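Local structure of 6-carboxyhexanoate-coa ligase (Bacillus subtilis, 5G1F) at residues V147-W152 against L245-I250; S10-A15 against G30-I35; L192-D197 against T216-Y221; D196-I201 against G222-C227. The protein is a ligase-class enzyme, a single chain of mixed helices and strands that holds a pimelic acid molecule beside its seven-stranded sheet. All coordinates share one frame; numbering follows the deposited sequence.

Overall arrangement
The four contacts form two pairs. Interactions 1 and 2, with centres about 10 Å apart, meet where Asp151 OD2 forms a 2.9 Å salt bridge with Arg33 NE, joining the short parallel sheet to the hairpin of strands 8-16 and 27-36. Interactions 3 and 4 lie about 5 Å apart between centres, share Asp196 and Asp197, and are tied by Met218 N and Ile201 O at 2.7 Å. Both touch pimelic acid, through Ser195 at one carboxylate and Tyr200 at the other. Interaction 1 lies across the chain's centre from them, about 23 Å from interaction 3 between centres, whereas the nearest atoms of interactions 2 and 3 are about 8 Å apart.

Interaction 1 (V147-W152 against L245-I250); sequences VSRMDW and LEKQPI
Met150 and Ile250 form a parallel beta bridge with their CA atoms 4.7 Å apart, framed by backbone bonds from Ile250 N to Arg149 O (3.0 Å) and from Asp151 N to Ile250 O (3.2 Å). Their side chains leave on the same face of this small three-stranded sheet and meet through CB before bending apart. Two residues before the bridge, Ser148 N donates to Leu245 O, near the C-terminal end of helix 238-247, and the 167° angle at the hydrogen makes that bond nearly straight. Ser148 OG comes within 2.6 Å of Glu246 O. Arg149 reaches alongside the same helix end: with CG beside its backbone N (chi1 -52°) and the chain extended to NE, CD passes 3.4 Å from Glu246 O. NH1 then donates to Lys247 O at 3.2 Å, through a bond bent to 138°. Lys247 CD sits over the centre of one guanidinium face, while Glu71 forms a salt bridge with NH1. Several donors thus serve the carbonyls that end the helix, Lys181 adding a bond to Leu245 O. The negative end of the helix and Glu71 would both favour the arginine charge, probably offsetting the nearby Lys247 amine.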
loop_
_atom_site.group_PDB
_atom_site.type_symbol
_atom_site.label_atom_id
_atom_site.label_comp_id
_atom_site.label_asym_id
_atom_site.label_seq_id
_atom_site.Cartn_x
_atom_site.Cartn_y
_atom_site.Cartn_z
ATOM N N VAL A 147 -7.141 -1.212 -2.225
ATOM C CA VAL A 147 -6.439 -1.692 -3.381
ATOM C C VAL A 147 -6.300 -3.184 -3.350
ATOM O O VAL A 147 -5.880 -3.739 -2.359
ATOM C CB VAL A 147 -5.069 -1.062 -3.480
ATOM C CG1 VAL A 147 -4.422 -1.467 -4.795
ATOM C CG2 VAL A 147 -5.233 0.442 -3.425
ATOM N N SER A 148 -6.711 -3.855 -4.413
ATOM C CA SER A 148 -6.789 -5.311 -4.337
ATOM C C SER A 148 -6.402 -5.978 -5.641
ATOM O O SER A 148 -6.078 -5.321 -6.604
ATOM C CB SER A 148 -8.182 -5.764 -3.956
ATOM O OG SER A 148 -9.020 -5.275 -4.962
ATOM N N ARG A 149 -6.421 -7.297 -5.618
ATOM C CA ARG A 149 -6.040 -8.110 -6.758
ATOM C C ARG A 149 -4.644 -7.786 -7.220
ATOM O O ARG A 149 -4.446 -7.552 -8.398
ATOM C CB ARG A 149 -6.994 -7.889 -7.909
ATOM C CG ARG A 149 -8.409 -8.068 -7.498
ATOM C CD ARG A 149 -9.275 -7.910 -8.701
ATOM N NE ARG A 149 -10.584 -8.496 -8.487
ATOM C CZ ARG A 149 -11.447 -8.683 -9.468
ATOM N NH1 ARG A 149 -11.103 -8.357 -10.715
ATOM N NH2 ARG A 149 -12.623 -9.225 -9.215
ATOM N N MET A 150 -3.712 -7.689 -6.282
ATOM C CA MET A 150 -2.297 -7.674 -6.625
ATOM C C MET A 150 -1.568 -8.645 -5.753
ATOM O O MET A 150 -1.993 -8.886 -4.647
ATOM C CB MET A 150 -1.716 -6.269 -6.483
ATOM C CG MET A 150 -1.651 -5.714 -5.070
ATOM S SD MET A 150 -3.271 -5.185 -4.392
ATOM C CE MET A 150 -2.728 -4.790 -2.725
ATOM N N ASP A 151 -0.474 -9.211 -6.258
ATOM C CA ASP A 151 0.327 -10.156 -5.489
ATOM C C ASP A 151 1.715 -10.326 -6.156
ATOM O O ASP A 151 1.986 -9.732 -7.202
ATOM C CB ASP A 151 -0.415 -11.490 -5.414
ATOM C CG ASP A 151 -0.054 -12.308 -4.209
ATOM O OD1 ASP A 151 1.054 -12.138 -3.645
ATOM O OD2 ASP A 151 -0.833 -13.237 -3.896
ATOM N N TRP A 152 2.596 -11.070 -5.483
ATOM C CA TRP A 152 4.003 -11.235 -5.898
ATOM C C TRP A 152 4.450 -12.608 -5.453
ATOM O O TRP A 152 4.626 -12.835 -4.270
ATOM C CB TRP A 152 4.870 -10.180 -5.194
ATOM C CG TRP A 152 6.236 -10.049 -5.739
ATOM C CD1 TRP A 152 6.915 -10.974 -6.518
ATOM C CD2 TRP A 152 7.139 -8.951 -5.551
ATOM N NE1 TRP A 152 8.160 -10.497 -6.838
ATOM C CE2 TRP A 152 8.352 -9.284 -6.231
ATOM C CE3 TRP A 152 7.069 -7.739 -4.864
ATOM C CZ2 TRP A 152 9.451 -8.425 -6.255
ATOM C CZ3 TRP A 152 8.156 -6.875 -4.911
ATOM C CH2 TRP A 152 9.354 -7.238 -5.581
ATOM N N LEU A 245 -8.596 0.670 -9.065
ATOM C CA LEU A 245 -7.774 0.259 -7.940
ATOM C C LEU A 245 -8.240 -1.052 -7.329
ATOM O O LEU A 245 -7.429 -1.864 -6.856
ATOM C CB LEU A 245 -7.699 1.377 -6.911
ATOM C CG LEU A 245 -6.838 2.511 -7.478
ATOM C CD1 LEU A 245 -6.820 3.670 -6.510
ATOM C CD2 LEU A 245 -5.419 2.055 -7.780
ATOM N N GLU A 246 -9.535 -1.287 -7.393
ATOM C CA GLU A 246 -10.072 -2.505 -6.849
ATOM C C GLU A 246 -9.994 -3.651 -7.829
ATOM O O GLU A 246 -9.874 -4.788 -7.410
ATOM C CB GLU A 246 -11.525 -2.307 -6.368
ATOM C CG GLU A 246 -11.661 -1.363 -5.162
ATOM C CD GLU A 246 -13.122 -1.234 -4.692
ATOM O OE1 GLU A 246 -14.034 -1.412 -5.524
ATOM O OE2 GLU A 246 -13.362 -1.015 -3.492
ATOM N N LYS A 247 -10.129 -3.377 -9.124
ATOM C CA LYS A 247 -10.405 -4.433 -10.096
ATOM C C LYS A 247 -9.238 -4.829 -10.984
ATOM O O LYS A 247 -9.246 -5.914 -11.559
ATOM C CB LYS A 247 -11.559 -4.048 -11.021
ATOM C CG LYS A 247 -12.915 -3.814 -10.352
ATOM C CD LYS A 247 -13.211 -4.818 -9.257
ATOM C CE LYS A 247 -14.697 -5.041 -9.076
ATOM N NZ LYS A 247 -14.928 -5.726 -7.785
ATOM N N GLN A 248 -8.285 -3.942 -11.198
ATOM C CA GLN A 248 -7.195 -4.269 -12.146
ATOM C C GLN A 248 -6.267 -5.300 -11.556
ATOM O O GLN A 248 -5.570 -5.016 -10.593
ATOM C CB GLN A 248 -6.384 -3.030 -12.485
ATOM C CG GLN A 248 -6.720 -2.446 -13.846
ATOM C CD GLN A 248 -6.630 -0.918 -13.899
ATOM O OE1 GLN A 248 -5.853 -0.281 -13.159
ATOM N NE2 GLN A 248 -7.405 -0.322 -14.810
ATOM N N PRO A 249 -6.236 -6.510 -12.132
ATOM C CA PRO A 249 -5.401 -7.524 -11.542
ATOM C C PRO A 249 -3.942 -7.379 -11.976
ATOM O O PRO A 249 -3.671 -7.205 -13.157
ATOM C CB PRO A 249 -6.024 -8.826 -12.051
ATOM C CG PRO A 249 -7.109 -8.422 -12.994
ATOM C CD PRO A 249 -6.876 -7.008 -13.343
ATOM N N ILE A 250 -3.032 -7.438 -11.006
ATOM C CA ILE A 250 -1.617 -7.176 -11.225
ATOM C C ILE A 250 -0.749 -8.245 -10.529
ATOM O O ILE A 250 -0.900 -8.505 -9.342
ATOM C CB ILE A 250 -1.236 -5.800 -10.655
ATOM C CG1 ILE A 250 -1.786 -4.688 -11.549
ATOM C CG2 ILE A 250 0.269 -5.684 -10.516
ATOM C CD1 ILE A 250 -0.995 -4.461 -12.825
#

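Interaction 2 (S10-A15 against G30-I35); sequences SVRMRA and GGERLI
Arg33 O is gripped by two donors: Val11 N at 2.8 Å, with 169° at the hydrogen, and a bound water at 2.9 Å. The same water donates to Glu32 OE1 and accepts from Ser10 OG, so a single molecule bridges both strands on the face that carries Ser10, Arg12 and Glu32. The strands belong to a beta hairpin and run antiparallel, their axes 178° apart in direction. Val11 with Arg33 and Met13 with Gly31 are hydrogen-bonded pairs; Arg12 with Glu32 is a non-hydrogen-bonded one. In that pair the side chains lie side by side and point the same way, but the carboxylate meets the aliphatic part of the arginine: Glu32 OE1 is 3.0 Å from Arg12 CG and 4.6 Å from Arg12 NE, beyond a salt bridge. The guanidinium goes on to Gln65, on strand 61-68. On the other face, with Val11, Met13 and Arg33, Val11 CG2 packs against Ile35 CG1 at 4.0 Å, beside Met40 and Leu47 of helix 40-52. Met13 doubles back at chi2 and chi3, which lays its CE 3.9 Å from Gly30 C. Arg33 touches Val11 through CB, then bends away to a salt bridge with Asp151. Backbone bonds, a shared water and apolar contacts therefore hold the two strands together, while Arg12 and Arg33 turn their charge to neighbouring elements.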
loop_
_atom_site.group_PDB
_atom_site.type_symbol
_atom_site.label_atom_id
_atom_site.label_comp_id
_atom_site.label_asym_id
_atom_site.label_seq_id
_atom_site.Cartn_x
_atom_site.Cartn_y
_atom_site.Cartn_z
ATOM N N SER A 10 -9.002 -13.835 -6.429
ATOM C CA SER A 10 -8.693 -12.760 -5.490
ATOM C C SER A 10 -9.086 -13.199 -4.107
ATOM O O SER A 10 -10.187 -13.695 -3.909
ATOM C CB SER A 10 -9.490 -11.523 -5.846
ATOM O OG SER A 10 -9.291 -10.490 -4.888
ATOM N N VAL A 11 -8.151 -13.102 -3.174
ATOM C CA VAL A 11 -8.359 -13.595 -1.827
ATOM C C VAL A 11 -8.046 -12.479 -0.862
ATOM O O VAL A 11 -6.970 -11.889 -0.923
ATOM C CB VAL A 11 -7.498 -14.828 -1.527
ATOM C CG1 VAL A 11 -7.895 -15.446 -0.207
ATOM C CG2 VAL A 11 -7.714 -15.858 -2.607
ATOM N N ARG A 12 -9.049 -12.098 -0.075
ATOM C CA ARG A 12 -8.945 -10.931 0.793
ATOM C C ARG A 12 -9.244 -11.267 2.243
ATOM O O ARG A 12 -10.099 -12.116 2.519
ATOM C CB ARG A 12 -9.900 -9.867 0.307
ATOM C CG ARG A 12 -9.746 -9.615 -1.188
ATOM C CD ARG A 12 -10.513 -8.385 -1.666
ATOM N NE ARG A 12 -11.941 -8.655 -1.692
ATOM C CZ ARG A 12 -12.844 -7.820 -2.172
ATOM N NH1 ARG A 12 -12.479 -6.628 -2.619
ATOM N NH2 ARG A 12 -14.107 -8.182 -2.182
ATOM N N MET A 13 -8.565 -10.577 3.160
ATOM C CA MET A 13 -8.776 -10.756 4.588
ATOM C C MET A 13 -8.864 -9.409 5.311
ATOM O O MET A 13 -8.113 -8.520 5.046
ATOM C CB MET A 13 -7.638 -11.600 5.177
ATOM C CG MET A 13 -7.740 -11.867 6.674
ATOM S SD MET A 13 -7.121 -10.525 7.733
ATOM C CE MET A 13 -5.373 -10.914 7.659
ATOM N N ARG A 14 -9.833 -9.259 6.208
ATOM C CA ARG A 14 -9.864 -8.104 7.110
ATOM C C ARG A 14 -10.047 -8.616 8.514
ATOM O O ARG A 14 -10.750 -9.608 8.714
ATOM C CB ARG A 14 -10.995 -7.158 6.768
ATOM C CG ARG A 14 -10.964 -6.651 5.349
ATOM C CD ARG A 14 -12.200 -5.828 5.025
ATOM N NE ARG A 14 -13.447 -6.570 5.292
ATOM C CZ ARG A 14 -14.483 -6.090 5.979
ATOM N NH1 ARG A 14 -14.459 -4.856 6.491
ATOM N NH2 ARG A 14 -15.554 -6.849 6.159
ATOM N N ALA A 15 -9.413 -7.945 9.477
ATOM C CA ALA A 15 -9.535 -8.301 10.886
ATOM C C ALA A 15 -9.543 -7.042 11.745
ATOM O O ALA A 15 -8.926 -6.046 11.396
ATOM C CB ALA A 15 -8.384 -9.201 11.285
ATOM N N GLY A 30 -4.874 -6.973 7.527
ATOM C CA GLY A 30 -5.502 -7.212 6.239
ATOM C C GLY A 30 -4.545 -7.876 5.279
ATOM O O GLY A 30 -3.331 -7.880 5.478
ATOM N N GLY A 31 -5.089 -8.458 4.229
ATOM C CA GLY A 31 -4.243 -9.084 3.215
ATOM C C GLY A 31 -5.002 -9.130 1.902
ATOM O O GLY A 31 -6.245 -9.216 1.886
ATOM N N GLU A 32 -4.260 -8.978 0.814
ATOM C CA GLU A 32 -4.780 -9.157 -0.519
ATOM C C GLU A 32 -3.888 -10.125 -1.204
ATOM O O GLU A 32 -2.683 -10.027 -1.105
ATOM C CB GLU A 32 -4.759 -7.855 -1.298
ATOM C CG GLU A 32 -5.600 -6.757 -0.675
ATOM C CD GLU A 32 -7.082 -6.962 -0.894
ATOM O OE1 GLU A 32 -7.465 -7.817 -1.715
ATOM O OE2 GLU A 32 -7.871 -6.273 -0.228
ATOM N N ARG A 33 -4.483 -11.097 -1.866
ATOM C CA ARG A 33 -3.712 -12.094 -2.570
ATOM C C ARG A 33 -4.390 -12.377 -3.878
ATOM O O ARG A 33 -5.621 -12.195 -4.023
ATOM C CB ARG A 33 -3.628 -13.367 -1.737
ATOM C CG ARG A 33 -3.189 -13.120 -0.298
ATOM C CD ARG A 33 -1.696 -12.888 -0.165
ATOM N NE ARG A 33 -0.947 -13.810 -1.030
ATOM C CZ ARG A 33 -0.492 -15.022 -0.684
ATOM N NH1 ARG A 33 -0.668 -15.498 0.548
ATOM N NH2 ARG A 33 0.183 -15.757 -1.577
ATOM N N LEU A 34 -3.588 -12.873 -4.815
ATOM C CA LEU A 34 -4.048 -13.167 -6.161
ATOM C C LEU A 34 -3.379 -14.450 -6.616
ATOM O O LEU A 34 -2.195 -14.422 -6.842
ATOM C CB LEU A 34 -3.666 -12.019 -7.110
ATOM C CG LEU A 34 -4.135 -12.213 -8.548
ATOM C CD1 LEU A 34 -5.636 -12.466 -8.564
ATOM C CD2 LEU A 34 -3.807 -10.996 -9.381
ATOM N N ILE A 35 -4.137 -15.552 -6.729
ATOM C CA ILE A 35 -3.586 -16.911 -6.779
ATOM C C ILE A 35 -4.335 -17.872 -7.712
ATOM O O ILE A 35 -5.497 -17.700 -7.961
ATOM C CB ILE A 35 -3.608 -17.564 -5.385
ATOM C CG1 ILE A 35 -5.039 -17.690 -4.873
ATOM C CG2 ILE A 35 -2.742 -16.765 -4.415
ATOM C CD1 ILE A 35 -5.269 -18.876 -3.965
HETATM O O HOH W 1 -6.813 -9.518 -4.008
#

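Interaction 3 (L192-D197 against T216-Y221); sequences LCWSDD and TAMKEY. With PML (pimelic acid), chain C.
The side chains of Trp194 and Met218 cross at about a right angle, the methionine touching the tryptophan at both ends, CB and CE. Met218 CB lies 3.7 Å from Trp194 CB, and bends at chi2 and chi3 swing CE back to 3.6 Å from Trp194 CE3. Above one face of the indole, offset toward its rim, stands Met218 O, which also accepts from Gln93. Leu192 CD1 comes in at the ring edge, in plane, and touches Met218 CE at 4.0 Å. Trp194 and Leu192 sit at the end of strand 188-194, a central strand of the mixed seven-stranded sheet, and segment 216-221 is a loop following strand 211-215. Beyond the strand, Ser195 OG accepts from Asp197 N in an ST turn and donates to O72 of pimelic acid at 2.6 Å. Two carbonyls of this turn, those of Ser195 and Asp197, meet Lys219, whose chain, extended beyond CG, slants past Trp194 CD1 with CD 4.1 Å away. Its NZ donates to Ser195 O at 2.7 Å and to Asp197 O at 2.8 Å, approaching each from well above the carbonyl plane (52° and 67° out of it). Thr223 O is a third acceptor for this amine.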
loop_
_atom_site.group_PDB
_atom_site.type_symbol
_atom_site.label_atom_id
_atom_site.label_comp_id
_atom_site.label_asym_id
_atom_site.label_seq_id
_atom_site.Cartn_x
_atom_site.Cartn_y
_atom_site.Cartn_z
ATOM N N LEU A 192 2.080 8.318 -0.352
ATOM C CA LEU A 192 2.775 8.546 0.909
ATOM C C LEU A 192 2.238 7.526 1.898
ATOM O O LEU A 192 1.026 7.382 2.055
ATOM C CB LEU A 192 2.455 9.954 1.417
ATOM C CG LEU A 192 2.818 10.299 2.864
ATOM C CD1 LEU A 192 4.326 10.292 3.015
ATOM C CD2 LEU A 192 2.233 11.636 3.253
ATOM N N CYS A 193 3.122 6.846 2.599
ATOM C CA CYS A 193 2.699 5.710 3.392
ATOM C C CYS A 193 3.617 5.493 4.577
ATOM O O CYS A 193 4.818 5.439 4.431
ATOM C CB CYS A 193 2.669 4.431 2.537
ATOM S SG CYS A 193 2.131 2.965 3.472
ATOM N N TRP A 194 3.039 5.281 5.743
ATOM C CA TRP A 194 3.748 4.602 6.786
ATOM C C TRP A 194 2.775 3.773 7.600
ATOM O O TRP A 194 1.548 3.912 7.461
ATOM C CB TRP A 194 4.563 5.589 7.634
ATOM C CG TRP A 194 3.763 6.588 8.423
ATOM C CD1 TRP A 194 3.357 6.466 9.724
ATOM C CD2 TRP A 194 3.390 7.899 8.009
ATOM N NE1 TRP A 194 2.681 7.601 10.125
ATOM C CE2 TRP A 194 2.690 8.498 9.087
ATOM C CE3 TRP A 194 3.544 8.618 6.830
ATOM C CZ2 TRP A 194 2.178 9.798 9.016
ATOM C CZ3 TRP A 194 3.012 9.904 6.755
ATOM C CH2 TRP A 194 2.328 10.472 7.836
ATOM N N SER A 195 3.334 2.895 8.428
ATOM C CA SER A 195 2.594 1.808 9.036
ATOM C C SER A 195 1.772 2.256 10.235
ATOM O O SER A 195 2.114 3.228 10.909
ATOM C CB SER A 195 3.553 0.731 9.496
ATOM O OG SER A 195 2.819 -0.383 9.938
ATOM N N ASP A 196 0.697 1.517 10.508
ATOM C CA ASP A 196 -0.110 1.740 11.695
ATOM C C ASP A 196 0.324 0.803 12.815
ATOM O O ASP A 196 -0.122 0.933 13.962
ATOM C CB ASP A 196 -1.613 1.579 11.397
ATOM C CG ASP A 196 -1.977 0.228 10.770
ATOM O OD1 ASP A 196 -1.090 -0.513 10.297
ATOM O OD2 ASP A 196 -3.189 -0.078 10.722
ATOM N N ASP A 197 1.226 -0.115 12.481
ATOM C CA ASP A 197 1.858 -0.998 13.454
ATOM C C ASP A 197 2.798 -0.220 14.387
ATOM O O ASP A 197 3.753 0.398 13.923
ATOM C CB ASP A 197 2.617 -2.087 12.683
ATOM C CG ASP A 197 3.248 -3.146 13.582
ATOM O OD1 ASP A 197 3.613 -2.877 14.745
ATOM O OD2 ASP A 197 3.465 -4.251 13.071
ATOM N N THR A 216 13.568 5.259 6.625
ATOM C CA THR A 216 13.685 4.305 7.722
ATOM C C THR A 216 13.026 4.739 9.029
ATOM O O THR A 216 12.898 3.932 9.940
ATOM C CB THR A 216 15.143 4.063 8.028
ATOM O OG1 THR A 216 15.786 5.334 8.159
ATOM C CG2 THR A 216 15.795 3.249 6.897
ATOM N N ALA A 217 12.644 6.006 9.146
ATOM C CA ALA A 217 11.869 6.449 10.301
ATOM C C ALA A 217 10.819 7.466 9.901
ATOM O O ALA A 217 11.148 8.565 9.478
ATOM C CB ALA A 217 12.779 7.034 11.370
ATOM N N MET A 218 9.554 7.101 10.069
ATOM C CA MET A 218 8.452 7.978 9.690
ATOM C C MET A 218 7.529 8.322 10.867
ATOM O O MET A 218 6.641 9.174 10.738
ATOM C CB MET A 218 7.660 7.330 8.561
ATOM C CG MET A 218 8.410 7.297 7.238
ATOM S SD MET A 218 8.496 8.968 6.578
ATOM C CE MET A 218 6.920 9.051 5.757
ATOM N N LYS A 219 7.773 7.681 12.012
ATOM C CA LYS A 219 7.067 7.967 13.252
ATOM C C LYS A 219 7.863 7.374 14.396
ATOM O O LYS A 219 8.851 6.680 14.171
ATOM C CB LYS A 219 5.682 7.326 13.232
ATOM C CG LYS A 219 5.744 5.814 13.059
ATOM C CD LYS A 219 4.429 5.167 13.417
ATOM C CE LYS A 219 4.502 3.662 13.248
ATOM N NZ LYS A 219 3.143 3.077 13.347
ATOM N N GLU A 220 7.406 7.627 15.622
ATOM C CA GLU A 220 8.000 7.032 16.831
ATOM C C GLU A 220 7.503 5.603 17.045
ATOM O O GLU A 220 6.362 5.267 16.701
ATOM C CB GLU A 220 7.645 7.861 18.075
ATOM C CG GLU A 220 8.280 9.240 18.121
ATOM C CD GLU A 220 9.781 9.192 18.338
ATOM O OE1 GLU A 220 10.287 8.182 18.869
ATOM O OE2 GLU A 220 10.453 10.166 17.948
ATOM N N TYR A 221 8.346 4.783 17.651
ATOM C CA TYR A 221 7.913 3.502 18.138
ATOM C C TYR A 221 6.767 3.711 19.100
ATOM O O TYR A 221 6.739 4.692 19.840
ATOM C CB TYR A 221 9.051 2.770 18.838
ATOM C CG TYR A 221 9.954 2.064 17.865
ATOM C CD1 TYR A 221 9.487 0.981 17.115
ATOM C CD2 TYR A 221 11.256 2.512 17.644
ATOM C CE1 TYR A 221 10.299 0.351 16.192
ATOM C CE2 TYR A 221 12.081 1.883 16.729
ATOM C CZ TYR A 221 11.597 0.809 16.008
ATOM O OH TYR A 221 12.414 0.196 15.100
HETATM C C1 PML C . 9.045 -1.163 3.782
HETATM O O11 PML C . 9.333 -0.656 2.683
HETATM O O12 PML C . 9.930 -1.439 4.621
HETATM C C2 PML C . 7.592 -1.447 4.101
HETATM C C3 PML C . 6.883 -0.190 4.616
HETATM C C4 PML C . 5.369 -0.312 4.493
HETATM C C5 PML C . 4.659 -0.373 5.832
HETATM C C6 PML C . 3.207 -0.839 5.679
HETATM C C7 PML C . 2.812 -1.767 6.813
HETATM O O71 PML C . 3.306 -2.923 6.883
HETATM O O72 PML C . 1.978 -1.346 7.643
#

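Interaction 4 (D196-I201 against G222-C227); sequences DDPDYI and GTEEGC. With PML (pimelic acid), chain C.
The carboxylate of Glu224 lies alongside Pro198, the two side chains pointing the same way, with Pro198 CG 3.9 Å from Glu224 OE2; the other oxygen, OE1, forms a salt bridge with Lys26. A second flat group, the Tyr200 ring, meets pimelic acid at its edge and in plane: Tyr200 OH donates to O12 over a very short 2.5 Å. At chi1 -163° the tyrosine CG lies opposite the backbone N, which directs the ring to the ligand, and Arg171 makes a cation-pi contact with it. Tyr200 closes a type I beta turn that starts at Asp197. An Asx turn braces it, Asp199 N donating to Asp197 OD1 at 2.6 Å. Across the two loops the single direct hydrogen bond runs from Gly222 N to Pro198 O, 2.9 Å long and almost straight at 173°. Next to it, Pro198 CA makes a CA-H...O contact of 3.3 Å with Thr223 O. Asp196 O and Glu224 O, two acceptors, come to 3.1 Å. The turn carrying the ligand-binding tyrosine is therefore held to the second loop largely through backbone atoms, and Arg56, bonded to Asp196 O, would probably offset the close approach of the two oxygens.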
loop_
_atom_site.group_PDB
_atom_site.type_symbol
_atom_site.label_atom_id
_atom_site.label_comp_id
_atom_site.label_asym_id
_atom_site.label_seq_id
_atom_site.Cartn_x
_atom_site.Cartn_y
_atom_site.Cartn_z
ATOM N N ASP A 196 0.697 1.517 10.508
ATOM C CA ASP A 196 -0.110 1.740 11.695
ATOM C C ASP A 196 0.324 0.803 12.815
ATOM O O ASP A 196 -0.122 0.933 13.962
ATOM C CB ASP A 196 -1.613 1.579 11.397
ATOM C CG ASP A 196 -1.977 0.228 10.770
ATOM O OD1 ASP A 196 -1.090 -0.513 10.297
ATOM O OD2 ASP A 196 -3.189 -0.078 10.722
ATOM N N ASP A 197 1.226 -0.115 12.481
ATOM C CA ASP A 197 1.858 -0.998 13.454
ATOM C C ASP A 197 2.798 -0.220 14.387
ATOM O O ASP A 197 3.753 0.398 13.923
ATOM C CB ASP A 197 2.617 -2.087 12.683
ATOM C CG ASP A 197 3.248 -3.146 13.582
ATOM O OD1 ASP A 197 3.613 -2.877 14.745
ATOM O OD2 ASP A 197 3.465 -4.251 13.071
ATOM N N PRO A 198 2.565 -0.302 15.714
ATOM C CA PRO A 198 3.419 0.388 16.681
ATOM C C PRO A 198 4.893 -0.026 16.617
ATOM O O PRO A 198 5.761 0.726 17.074
ATOM C CB PRO A 198 2.809 -0.002 18.039
ATOM C CG PRO A 198 2.044 -1.260 17.788
ATOM C CD PRO A 198 1.549 -1.141 16.379
ATOM N N ASP A 199 5.172 -1.179 16.007
ATOM C CA ASP A 199 6.502 -1.781 16.056
ATOM C C ASP A 199 7.292 -1.655 14.759
ATOM O O ASP A 199 8.345 -2.261 14.617
ATOM C CB ASP A 199 6.383 -3.264 16.392
ATOM C CG ASP A 199 5.846 -3.502 17.779
ATOM O OD1 ASP A 199 6.016 -2.614 18.647
ATOM O OD2 ASP A 199 5.251 -4.578 17.992
ATOM N N TYR A 200 6.788 -0.881 13.812
ATOM C CA TYR A 200 7.430 -0.765 12.527
ATOM C C TYR A 200 7.368 0.690 12.093
ATOM O O TYR A 200 6.286 1.234 11.910
ATOM C CB TYR A 200 6.713 -1.655 11.519
ATOM C CG TYR A 200 7.526 -1.930 10.289
ATOM C CD1 TYR A 200 8.567 -2.872 10.298
ATOM C CD2 TYR A 200 7.284 -1.229 9.118
ATOM C CE1 TYR A 200 9.343 -3.100 9.163
ATOM C CE2 TYR A 200 8.030 -1.464 7.981
ATOM C CZ TYR A 200 9.049 -2.394 8.004
ATOM O OH TYR A 200 9.762 -2.552 6.853
ATOM N N ILE A 201 8.517 1.342 11.959
ATOM C CA ILE A 201 8.519 2.801 11.776
ATOM C C ILE A 201 8.977 3.231 10.391
ATOM O O ILE A 201 8.966 4.429 10.085
ATOM C CB ILE A 201 9.401 3.523 12.824
ATOM C CG1 ILE A 201 10.826 2.956 12.803
ATOM C CG2 ILE A 201 8.773 3.425 14.205
ATOM C CD1 ILE A 201 11.869 3.922 13.314
ATOM N N GLY A 222 5.783 2.821 19.026
ATOM C CA GLY A 222 4.701 2.804 19.997
ATOM C C GLY A 222 3.474 3.586 19.566
ATOM O O GLY A 222 2.428 3.459 20.181
ATOM N N THR A 223 3.596 4.424 18.545
ATOM C CA THR A 223 2.441 5.163 18.061
ATOM C C THR A 223 1.737 4.340 17.007
ATOM O O THR A 223 2.367 3.533 16.319
ATOM C CB THR A 223 2.828 6.530 17.490
ATOM O OG1 THR A 223 3.943 6.370 16.623
ATOM C CG2 THR A 223 3.210 7.483 18.610
ATOM N N GLU A 224 0.418 4.497 16.929
ATOM C CA GLU A 224 -0.404 3.630 16.102
ATOM C C GLU A 224 -0.997 4.322 14.888
ATOM O O GLU A 224 -1.557 3.666 14.025
ATOM C CB GLU A 224 -1.526 3.001 16.922
ATOM C CG GLU A 224 -1.036 2.007 17.973
ATOM C CD GLU A 224 -2.015 0.872 18.239
ATOM O OE1 GLU A 224 -3.221 0.998 17.905
ATOM O OE2 GLU A 224 -1.576 -0.158 18.792
ATOM N N GLU A 225 -0.840 5.636 14.792
ATOM C CA GLU A 225 -1.298 6.370 13.611
ATOM C C GLU A 225 -0.375 6.027 12.453
ATOM O O GLU A 225 0.839 6.199 12.536
ATOM C CB GLU A 225 -1.283 7.881 13.847
ATOM C CG GLU A 225 -2.372 8.392 14.779
ATOM C CD GLU A 225 -2.402 7.649 16.099
ATOM O OE1 GLU A 225 -1.324 7.386 16.659
ATOM O OE2 GLU A 225 -3.496 7.310 16.580
ATOM N N GLY A 226 -0.955 5.446 11.416
ATOM C CA GLY A 226 -0.263 5.225 10.157
ATOM C C GLY A 226 -0.927 6.079 9.095
ATOM O O GLY A 226 -1.793 6.896 9.398
ATOM N N CYS A 227 -0.559 5.865 7.843
ATOM C CA CYS A 227 -1.021 6.724 6.768
ATOM C C CYS A 227 -0.858 6.025 5.436
ATOM O O CYS A 227 0.124 5.317 5.207
ATOM C CB CYS A 227 -0.196 8.003 6.786
ATOM S SG CYS A 227 -0.406 9.103 5.388
HETATM C C1 PML C . 9.045 -1.163 3.782
HETATM O O11 PML C . 9.333 -0.656 2.683
HETATM O O12 PML C . 9.930 -1.439 4.621
HETATM C C2 PML C . 7.592 -1.447 4.101
HETATM C C3 PML C . 6.883 -0.190 4.616
HETATM C C4 PML C . 5.369 -0.312 4.493
HETATM C C5 PML C . 4.659 -0.373 5.832
HETATM C C6 PML C . 3.207 -0.839 5.679
HETATM C C7 PML C . 2.812 -1.767 6.813
HETATM O O71 PML C . 3.306 -2.923 6.883
HETATM O O72 PML C . 1.978 -1.346 7.643
#